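Long-range contacts in putative diflavin flavoprotein A 3 (Synechocystis sp., PDB 6H0C), which is the flavodiiron core of a modular flavoprotein that probably passes electrons from NADH to oxygen, reducing it to water: residues I29-R35 and E193-Y197; Y154-C159 and T170-F174; N268-L272 and V376-P380; Q340-V344 and F395-L399. All blocks are in the same frame, centred on the assembly; numbering follows the deposited sequence. Where two conformers were deposited one is given.

Contact 1: residues I29-R35 and E193-Y197; sequences IEYGLQR and EDRRY
Y197 reaches out from helix 189-202 into the loop 29-35. Y197 OH donates a hydrogen bond of 2.6 Å to I29 O. The same carbonyl already accepts G32 N in the short 3-10 segment that opens the loop, and the two donors come from opposite faces of its plane, so I29 O is gripped twice. Close to the plane of the ring, E30 O lies 3.5 Å from Y197 CE2. Over one face sits L33, whose CG is 4.1 Å from the Y197 ring centroid in a CH-pi contact displaced toward the rim. Tyrosine suits the place because it offers a flat apolar face to a leucine and a polar end to a carbonyl. G32, with no side chain, allows Y197 OH to come within 3.7 Å of its CA.

L33 is branched enough to serve a second neighbour: with CG set beside the backbone N (chi1 -55°), its CD1 lies 3.5 Å from D194 OD2. The other carboxylate oxygen, D194 OD1, faces R35 NH1 in a salt bridge, but the modelled 2.2 Å is implausibly short and belongs to one of two conformers, so its exact geometry is doubtful.

The loop is thus tied to the helix by a neutral bond from a phenol at one end and a charge pair at the other, with apolar cover from L33 between.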
# COMPACT_ATOMS: atom_id res chain seq x y z
N ILE A 29 -8.00 -2.87 -8.09
CA ILE A 29 -9.17 -1.98 -8.01
C ILE A 29 -8.76 -0.50 -8.10
O ILE A 29 -9.50 0.31 -8.66
CB ILE A 29 -9.98 -2.25 -6.70
CG1 ILE A 29 -11.40 -1.69 -6.79
CG2 ILE A 29 -9.27 -1.69 -5.48
CD1 ILE A 29 -12.29 -2.47 -7.71
N GLU A 30 -7.57 -0.17 -7.60
CA GLU A 30 -7.17 1.24 -7.54
C GLU A 30 -6.92 1.87 -8.91
O GLU A 30 -6.92 3.10 -9.03
CB GLU A 30 -5.93 1.40 -6.67
CG GLU A 30 -4.67 0.80 -7.27
CD GLU A 30 -3.64 0.47 -6.22
OE1 GLU A 30 -2.74 1.31 -5.96
OE2 GLU A 30 -3.74 -0.63 -5.64
N TYR A 31 -6.72 1.06 -9.94
CA TYR A 31 -6.55 1.58 -11.31
C TYR A 31 -7.89 1.64 -12.05
O TYR A 31 -7.93 1.80 -13.27
CB TYR A 31 -5.54 0.73 -12.10
CG TYR A 31 -4.20 0.66 -11.42
CD1 TYR A 31 -3.39 1.78 -11.32
CD2 TYR A 31 -3.74 -0.53 -10.85
CE1 TYR A 31 -2.16 1.74 -10.67
CE2 TYR A 31 -2.52 -0.59 -10.19
CZ TYR A 31 -1.73 0.55 -10.11
OH TYR A 31 -0.52 0.51 -9.46
N GLY A 32 -8.99 1.53 -11.29
CA GLY A 32 -10.32 1.43 -11.86
C GLY A 32 -10.78 2.56 -12.76
O GLY A 32 -11.58 2.33 -13.67
N LEU A 33 -10.30 3.77 -12.52
CA LEU A 33 -10.70 4.91 -13.35
C LEU A 33 -9.93 4.93 -14.67
O LEU A 33 -10.20 5.75 -15.54
CB LEU A 33 -10.49 6.23 -12.59
CG LEU A 33 -11.20 6.30 -11.24
CD1 LEU A 33 -11.04 7.67 -10.60
CD2 LEU A 33 -12.66 5.93 -11.39
N GLN A 34 -8.99 4.00 -14.81
CA GLN A 34 -8.18 3.84 -16.02
C GLN A 34 -7.69 5.16 -16.60
O GLN A 34 -7.87 5.44 -17.79
CB GLN A 34 -8.98 3.08 -17.07
CG GLN A 34 -9.42 1.72 -16.58
CD GLN A 34 -9.83 0.81 -17.72
OE1 GLN A 34 -9.24 0.84 -18.79
NE2 GLN A 34 -10.86 0.01 -17.49
N ARG A 35 -7.06 5.97 -15.75
CA ARG A 35 -6.50 7.26 -16.14
C ARG A 35 -4.97 7.19 -16.19
O ARG A 35 -4.29 8.22 -16.21
CB ARG A 35 -6.94 8.36 -15.17
CG ARG A 35 -8.45 8.60 -15.10
CD ARG A 35 -8.76 9.99 -14.55
NE ARG A 35 -8.11 11.03 -15.34
CZ ARG A 35 -7.93 12.29 -14.95
NH1 ARG A 35 -8.35 12.68 -13.76
NH2 ARG A 35 -7.32 13.16 -15.74
N GLU A 193 -11.44 13.80 -8.09
CA GLU A 193 -11.99 12.44 -8.15
C GLU A 193 -10.91 11.38 -8.01
O GLU A 193 -11.07 10.40 -7.28
CB GLU A 193 -12.77 12.21 -9.45
CG GLU A 193 -13.54 10.88 -9.45
CD GLU A 193 -14.06 10.46 -10.84
OE1 GLU A 193 -13.59 11.01 -11.87
OE2 GLU A 193 -14.95 9.58 -10.89
N ASP A 194 -9.79 11.57 -8.71
CA ASP A 194 -8.67 10.64 -8.60
C ASP A 194 -8.14 10.54 -7.16
O ASP A 194 -7.86 9.45 -6.66
CB ASP A 194 -7.55 11.07 -9.54
CG ASP A 194 -7.96 10.98 -10.99
OD1 ASP A 194 -7.73 11.96 -11.73
OD2 ASP A 194 -8.52 9.93 -11.38
N ARG A 195 -8.01 11.68 -6.49
CA ARG A 195 -7.46 11.71 -5.15
C ARG A 195 -8.39 11.04 -4.13
O ARG A 195 -7.94 10.32 -3.24
CB ARG A 195 -7.14 13.15 -4.74
CG ARG A 195 -5.85 13.66 -5.37
CD ARG A 195 -5.70 15.15 -5.23
NE ARG A 195 -4.32 15.54 -5.47
CZ ARG A 195 -3.92 16.80 -5.67
NH1 ARG A 195 -4.80 17.79 -5.66
NH2 ARG A 195 -2.63 17.05 -5.88
N ARG A 196 -9.70 11.26 -4.28
CA ARG A 196 -10.68 10.61 -3.41
C ARG A 196 -10.72 9.09 -3.66
O ARG A 196 -10.78 8.30 -2.73
CB ARG A 196 -12.07 11.22 -3.62
CG ARG A 196 -13.19 10.55 -2.81
CD ARG A 196 -13.08 10.90 -1.35
NE ARG A 196 -13.63 9.85 -0.49
CZ ARG A 196 -14.76 9.95 0.20
NH1 ARG A 196 -15.48 11.06 0.14
NH2 ARG A 196 -15.16 8.94 0.96
N TYR A 197 -10.69 8.69 -4.93
CA TYR A 197 -10.75 7.28 -5.28
C TYR A 197 -9.51 6.58 -4.75
O TYR A 197 -9.57 5.45 -4.24
CB TYR A 197 -10.86 7.12 -6.80
CG TYR A 197 -11.07 5.69 -7.24
CD1 TYR A 197 -12.28 5.04 -7.00
CD2 TYR A 197 -10.05 4.97 -7.87
CE1 TYR A 197 -12.47 3.72 -7.39
CE2 TYR A 197 -10.24 3.66 -8.26
CZ TYR A 197 -11.45 3.04 -8.02
OH TYR A 197 -11.65 1.73 -8.41

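Contact 2: residues Y154-C159 and T170-F174. With FLC (citrate anion), chain B.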
# COMPACT_ATOMS: atom_id res chain seq x y z
N TYR A 154 1.07 -1.75 3.61
CA TYR A 154 2.46 -1.30 3.51
C TYR A 154 3.12 -1.29 4.87
O TYR A 154 3.35 -0.23 5.46
CB TYR A 154 2.53 0.08 2.86
CG TYR A 154 1.93 0.05 1.48
CD1 TYR A 154 2.59 -0.58 0.44
CD2 TYR A 154 0.67 0.60 1.24
CE1 TYR A 154 2.03 -0.64 -0.83
CE2 TYR A 154 0.10 0.54 -0.03
CZ TYR A 154 0.78 -0.08 -1.06
OH TYR A 154 0.24 -0.14 -2.31
N PRO A 155 3.43 -2.49 5.39
CA PRO A 155 3.97 -2.61 6.74
C PRO A 155 5.31 -1.90 6.89
O PRO A 155 5.66 -1.44 7.98
CB PRO A 155 4.13 -4.12 6.92
CG PRO A 155 3.17 -4.72 5.94
CD PRO A 155 3.22 -3.80 4.75
N GLY A 156 6.06 -1.81 5.79
CA GLY A 156 7.38 -1.20 5.86
C GLY A 156 7.40 0.24 5.42
O GLY A 156 8.46 0.80 5.16
N GLN A 157 6.22 0.86 5.33
CA GLN A 157 6.16 2.20 4.75
C GLN A 157 6.94 3.21 5.59
O GLN A 157 6.86 3.22 6.82
CB GLN A 157 4.72 2.67 4.59
CG GLN A 157 4.60 3.98 3.84
CD GLN A 157 3.16 4.35 3.58
OE1 GLN A 157 2.55 3.88 2.62
NE2 GLN A 157 2.59 5.16 4.46
N LEU A 158 7.67 4.07 4.89
CA LEU A 158 8.59 5.01 5.51
C LEU A 158 8.54 6.34 4.78
O LEU A 158 8.84 6.39 3.59
CB LEU A 158 10.00 4.45 5.50
CG LEU A 158 11.08 5.32 6.14
CD1 LEU A 158 10.91 5.34 7.66
CD2 LEU A 158 12.46 4.82 5.75
N CYS A 159 8.16 7.40 5.48
CA CYS A 159 8.19 8.74 4.89
C CYS A 159 9.48 9.45 5.28
O CYS A 159 10.10 9.11 6.28
CB CYS A 159 6.98 9.57 5.35
SG CYS A 159 5.36 8.94 4.82
N THR A 170 6.30 11.17 0.66
CA THR A 170 5.16 10.54 1.33
C THR A 170 4.80 9.15 0.82
O THR A 170 3.85 8.54 1.32
CB THR A 170 3.88 11.41 1.21
OG1 THR A 170 3.57 11.60 -0.17
CG2 THR A 170 4.09 12.78 1.88
N ASP A 171 5.56 8.65 -0.16
CA ASP A 171 5.35 7.29 -0.65
C ASP A 171 3.86 7.12 -1.03
O ASP A 171 3.33 7.91 -1.83
CB ASP A 171 5.81 6.25 0.40
CG ASP A 171 5.86 4.81 -0.14
OD1 ASP A 171 6.73 4.50 -0.98
OD2 ASP A 171 5.05 3.98 0.31
N LYS A 172 3.18 6.14 -0.44
CA LYS A 172 1.82 5.85 -0.85
C LYS A 172 0.80 6.86 -0.35
O LYS A 172 -0.34 6.87 -0.81
CB LYS A 172 1.43 4.44 -0.41
CG LYS A 172 2.16 3.34 -1.17
CD LYS A 172 1.55 3.13 -2.56
CE LYS A 172 2.39 2.14 -3.38
NZ LYS A 172 1.71 1.70 -4.64
N LEU A 173 1.18 7.73 0.58
CA LEU A 173 0.24 8.74 1.06
C LEU A 173 0.13 9.95 0.13
O LEU A 173 1.14 10.43 -0.41
CB LEU A 173 0.64 9.22 2.46
CG LEU A 173 0.56 8.19 3.59
CD1 LEU A 173 1.19 8.74 4.87
CD2 LEU A 173 -0.89 7.80 3.81
N PHE A 174 -1.10 10.44 -0.06
CA PHE A 174 -1.36 11.72 -0.73
C PHE A 174 -1.23 11.68 -2.26
O PHE A 174 -1.16 12.72 -2.90
CB PHE A 174 -0.45 12.81 -0.18
CG PHE A 174 -0.75 13.20 1.24
CD1 PHE A 174 -2.01 13.64 1.59
CD2 PHE A 174 0.23 13.12 2.21
CE1 PHE A 174 -2.30 13.99 2.90
CE2 PHE A 174 -0.05 13.47 3.52
CZ PHE A 174 -1.32 13.91 3.87
CAC FLC B . 1.67 -2.22 -4.69
CA FLC B . 2.59 -2.85 -5.71
CB FLC B . 3.22 -1.88 -6.69
CBC FLC B . 4.03 -0.80 -6.00
CG FLC B . 4.16 -2.69 -7.57
CGC FLC B . 4.72 -1.83 -8.68
OA1 FLC B . 1.87 -1.06 -4.25
OA2 FLC B . 0.70 -2.90 -4.25
OB1 FLC B . 3.77 0.41 -6.25
OB2 FLC B . 4.96 -1.09 -5.21
OG1 FLC B . 4.26 -1.95 -9.85
OG2 FLC B . 5.63 -0.99 -8.44
OHB FLC B . 2.22 -1.27 -7.48
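The metallo-beta-lactamase fold of this flavodiiron core contains a pocket where relatives hold their two iron ions; here citrate, probably from the crystallisation liquor, occupies it, with K172 laid over Y154 in its wall. The segments lie at the pocket end of the hairpin formed by strands 158-162 and 167-171. K172 crosses the tyrosine ring, its CG 3.7 Å from the Y154 ring centroid in a CH-pi contact over one face. A bend at chi2 (-78°) carries the lysine amine past the ring to the anion. Two citrate oxygens receive K172 NZ, which also bonds to H229; Y154 OH donates a 2.7 Å hydrogen bond to FLC OA1, which lies in the ring plane at its edge. A long aliphatic stem with a charged tip fits both tasks.

Q157 closes the type I turn and reaches across. Its OE1 is 3.3 Å from K172 CB, and its NE2 bonds to T149. D171 OD2 stands 3.4 Å from Q157 OE1, two acceptors that do not bond; D171 OD1 holds H83, itself a citrate ligand. Further along the hairpin, C159 SG rests 4.2 Å from L173 CD1. The turn 170-173 is tied off by T170 OG1, which donates to L173 O at 2.7 Å.

Contact 3: residues N268-L272 and V376-P380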
# COMPACT_ATOMS: atom_id res chain seq x y z
N ASN A 268 -2.11 -12.39 -5.28
CA ASN A 268 -3.47 -12.44 -5.84
C ASN A 268 -4.56 -12.33 -4.77
O ASN A 268 -5.58 -11.68 -5.01
CB ASN A 268 -3.66 -13.72 -6.64
CG ASN A 268 -2.99 -13.65 -8.00
OD1 ASN A 268 -2.76 -12.57 -8.53
ND2 ASN A 268 -2.67 -14.80 -8.57
N THR A 269 -4.35 -12.94 -3.62
CA THR A 269 -5.35 -12.90 -2.55
C THR A 269 -5.47 -11.48 -2.04
O THR A 269 -6.57 -11.02 -1.72
CB THR A 269 -5.00 -13.84 -1.39
OG1 THR A 269 -5.13 -15.20 -1.81
CG2 THR A 269 -5.95 -13.59 -0.24
N SER A 270 -4.35 -10.77 -1.98
CA SER A 270 -4.36 -9.38 -1.54
C SER A 270 -5.15 -8.51 -2.51
O SER A 270 -5.93 -7.66 -2.10
CB SER A 270 -2.95 -8.84 -1.40
OG SER A 270 -3.00 -7.43 -1.20
N THR A 271 -4.95 -8.74 -3.81
CA THR A 271 -5.71 -8.04 -4.84
C THR A 271 -7.22 -8.22 -4.63
O THR A 271 -7.99 -7.26 -4.70
CB THR A 271 -5.29 -8.52 -6.23
OG1 THR A 271 -3.90 -8.24 -6.42
CG2 THR A 271 -6.09 -7.81 -7.32
N LEU A 272 -7.65 -9.45 -4.36
CA LEU A 272 -9.06 -9.73 -4.10
C LEU A 272 -9.52 -8.94 -2.88
O LEU A 272 -10.61 -8.35 -2.88
CB LEU A 272 -9.31 -11.22 -3.86
CG LEU A 272 -8.88 -12.21 -4.96
CD1 LEU A 272 -9.27 -13.63 -4.59
CD2 LEU A 272 -9.46 -11.82 -6.32
N VAL A 376 -11.10 -17.95 -6.54
CA VAL A 376 -10.56 -17.43 -7.79
C VAL A 376 -9.34 -18.22 -8.25
O VAL A 376 -8.30 -18.20 -7.58
CB VAL A 376 -10.14 -15.96 -7.65
CG1 VAL A 376 -9.54 -15.46 -8.96
CG2 VAL A 376 -11.32 -15.11 -7.22
N LYS A 377 -9.47 -18.91 -9.38
CA LYS A 377 -8.36 -19.70 -9.90
C LYS A 377 -7.42 -18.88 -10.80
O LYS A 377 -7.85 -18.26 -11.78
CB LYS A 377 -8.89 -20.93 -10.66
CG LYS A 377 -8.09 -22.21 -10.39
CD LYS A 377 -8.66 -23.38 -11.20
CE LYS A 377 -7.87 -24.66 -11.01
NZ LYS A 377 -8.39 -25.75 -11.89
N PHE A 378 -6.14 -18.89 -10.44
CA PHE A 378 -5.08 -18.09 -11.07
C PHE A 378 -5.40 -16.59 -11.06
O PHE A 378 -6.15 -16.12 -10.21
CB PHE A 378 -4.83 -18.57 -12.51
CG PHE A 378 -3.42 -18.30 -13.00
CD1 PHE A 378 -2.39 -18.07 -12.09
CD2 PHE A 378 -3.13 -18.25 -14.36
CE1 PHE A 378 -1.10 -17.81 -12.53
CE2 PHE A 378 -1.84 -18.00 -14.80
CZ PHE A 378 -0.83 -17.78 -13.88
N LYS A 379 -4.83 -15.86 -12.01
CA LYS A 379 -4.77 -14.40 -11.95
C LYS A 379 -6.13 -13.73 -12.11
O LYS A 379 -6.87 -14.00 -13.05
CB LYS A 379 -3.82 -13.86 -13.02
CG LYS A 379 -2.92 -12.74 -12.52
CD LYS A 379 -2.07 -12.14 -13.65
CE LYS A 379 -2.95 -11.62 -14.78
NZ LYS A 379 -2.17 -10.93 -15.85
N PRO A 380 -6.46 -12.83 -11.17
CA PRO A 380 -7.71 -12.06 -11.21
C PRO A 380 -7.84 -11.28 -12.50
O PRO A 380 -6.83 -10.83 -13.03
CB PRO A 380 -7.58 -11.12 -10.01
CG PRO A 380 -6.60 -11.78 -9.11
CD PRO A 380 -5.63 -12.48 -10.01
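Apolar packing joins L272 to V376 and P380. The leucine is at the start of helix 268-281, and both its methyls lie on the valine: L272 CD1 is 3.6 Å and L272 CD2 3.9 Å from V376 CG2, while L272 CD2 also touches P380 CG at 4.0 Å. L272 and V376 run antiparallel alongside each other, whereas the proline ring stands across the leucine. With chi1 at -57°, the leucine CG lies beside the backbone N, which brings both methyls onto V376 at the end of the strand. Valine, compact and branched at CB, befits a strand residue with one methyl turned to a helix. The rigid, apolar ring of P380 presents CG and CD to the helix start.

These two segments belong to the flavodoxin-like domain, where helix 268-281 follows the first strand of the parallel sheet, 257-262, and strand 368-377 forms an outer edge. In flavodoxins the loop leading into this helix binds the FMN phosphate, and the same role is probable here. Helix 382-404 packs beside the contact, with T384 and C388 also touching L272.

Polar and C-H contacts are made by N268 in the first turn of the helix. Its OD1 sits 3.2 Å from P380 CD, a carbon made slightly acidic by the adjoining ring nitrogen, so the contact may be weakly favourable. K379 brings only its CG near, 4.0 Å from N268 OD1.

Contact 4: residues Q340-V344 and F395-L399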
# COMPACT_ATOMS: atom_id res chain seq x y z
N GLN A 340 -21.59 -12.40 14.71
CA GLN A 340 -20.83 -11.72 13.67
C GLN A 340 -21.05 -12.41 12.32
O GLN A 340 -21.06 -13.64 12.23
CB GLN A 340 -19.34 -11.67 14.01
CG GLN A 340 -18.95 -10.65 15.08
CD GLN A 340 -17.60 -10.00 14.80
OE1 GLN A 340 -17.23 -9.79 13.64
NE2 GLN A 340 -16.86 -9.68 15.86
N LEU A 341 -21.23 -11.60 11.28
CA LEU A 341 -21.35 -12.13 9.93
C LEU A 341 -19.97 -12.54 9.40
O LEU A 341 -18.97 -11.85 9.66
CB LEU A 341 -21.99 -11.08 9.02
CG LEU A 341 -22.50 -11.59 7.68
CD1 LEU A 341 -23.56 -12.65 7.91
CD2 LEU A 341 -23.04 -10.44 6.84
N CYS A 342 -19.92 -13.65 8.68
CA CYS A 342 -18.65 -14.23 8.25
C CYS A 342 -18.52 -14.26 6.72
O CYS A 342 -19.52 -14.28 6.01
CB CYS A 342 -18.51 -15.65 8.81
SG CYS A 342 -17.04 -16.52 8.24
N GLY A 343 -17.29 -14.26 6.23
CA GLY A 343 -17.02 -14.39 4.80
C GLY A 343 -15.66 -15.00 4.53
O GLY A 343 -14.72 -14.78 5.30
N VAL A 344 -15.55 -15.76 3.45
CA VAL A 344 -14.28 -16.40 3.08
C VAL A 344 -13.96 -16.23 1.59
O VAL A 344 -14.83 -16.42 0.74
CB VAL A 344 -14.31 -17.91 3.41
CG1 VAL A 344 -12.99 -18.57 3.03
CG2 VAL A 344 -14.61 -18.12 4.90
N PHE A 395 -22.17 -7.92 1.37
CA PHE A 395 -21.81 -8.11 2.77
C PHE A 395 -22.25 -6.88 3.57
O PHE A 395 -22.87 -7.01 4.63
CB PHE A 395 -20.29 -8.34 2.90
CG PHE A 395 -19.86 -8.97 4.21
CD1 PHE A 395 -19.60 -8.19 5.33
CD2 PHE A 395 -19.68 -10.34 4.31
CE1 PHE A 395 -19.18 -8.77 6.52
CE2 PHE A 395 -19.25 -10.92 5.50
CZ PHE A 395 -19.01 -10.13 6.60
N ALA A 396 -21.95 -5.70 3.04
CA ALA A 396 -22.30 -4.45 3.71
C ALA A 396 -23.81 -4.29 3.91
O ALA A 396 -24.28 -3.95 5.00
CB ALA A 396 -21.76 -3.27 2.94
N GLN A 397 -24.57 -4.51 2.84
CA GLN A 397 -26.04 -4.47 2.88
C GLN A 397 -26.60 -5.45 3.92
O GLN A 397 -27.53 -5.12 4.66
CB GLN A 397 -26.63 -4.81 1.51
CG GLN A 397 -26.05 -4.04 0.34
CD GLN A 397 -26.52 -2.60 0.28
OE1 GLN A 397 -26.53 -1.89 1.29
NE2 GLN A 397 -26.91 -2.16 -0.91
N ALA A 398 -26.05 -6.66 3.95
CA ALA A 398 -26.48 -7.67 4.91
C ALA A 398 -26.27 -7.17 6.33
O ALA A 398 -27.16 -7.31 7.17
CB ALA A 398 -25.74 -8.97 4.69
N LEU A 399 -25.11 -6.57 6.58
CA LEU A 399 -24.83 -6.00 7.90
C LEU A 399 -25.79 -4.87 8.27
O LEU A 399 -26.27 -4.80 9.40
CB LEU A 399 -23.38 -5.49 7.98
CG LEU A 399 -22.28 -6.54 8.15
CD1 LEU A 399 -20.92 -5.89 8.21
CD2 LEU A 399 -22.52 -7.38 9.40
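L341 and F395 both hold CG opposite the backbone N (chi1 -165° and -161°), and these settings bring the ends of the two side chains together, the leucine from the strand and the phenylalanine from the helix. The result is a CH-pi contact in which L341 CD2 lies 4.0 Å from the F395 ring centroid, almost straight above it. The phenylalanine also turns its edge to C342 O, which is 3.4 Å from F395 CE2; F395 CZ is 3.5 Å from L341 O. A ring suits this place because its face takes a methyl while its slightly positive rim can lie against the C342 carbonyl oxygen. G343, lacking a side chain, lets the ring come close to the strand.

One turn further along the helix, two smaller groups complete the seat of the leucine. A398 puts CB 3.8 Å from L341 CD2, and its short side chain allows the helix surface to approach there. L399 CD2 meets L341 CB, likewise at 3.8 Å, the two leucines crossing at a slant. V258 of strand 257-262 also touches F395 and L399.

The short axes of strand 341-344 and helix 395-399 run nearly antiparallel, at 169° and 10.0 Å apart. Helix 353-364 packs against C342 and V344 from the other face of the sheet, giving the three-layer alpha/beta/alpha sandwich of the flavodoxin fold.

The four contacts come in two pairs, one for each domain of the core. Contacts 1 and 2 belong to the metallo-beta-lactamase part, their centres about 18 Å apart, and contact 2 falls in the chain between the two segments of contact 1. Contacts 3 and 4 follow, about 20 Å apart between centres; their segments alternate along the chain, and contact 3 uses strand 368-377, contact 4 its neighbour 341-348. Contact 1 lies near the domain boundary, since R278 of helix 268-281, the helix of contact 3, touches I29 and Y197. Contacts 1 and 2 thus lie by the citrate-occupied pocket, whereas contacts 3 and 4 join helices to the flavodoxin-like sheet, in the domain that probably carries FMN.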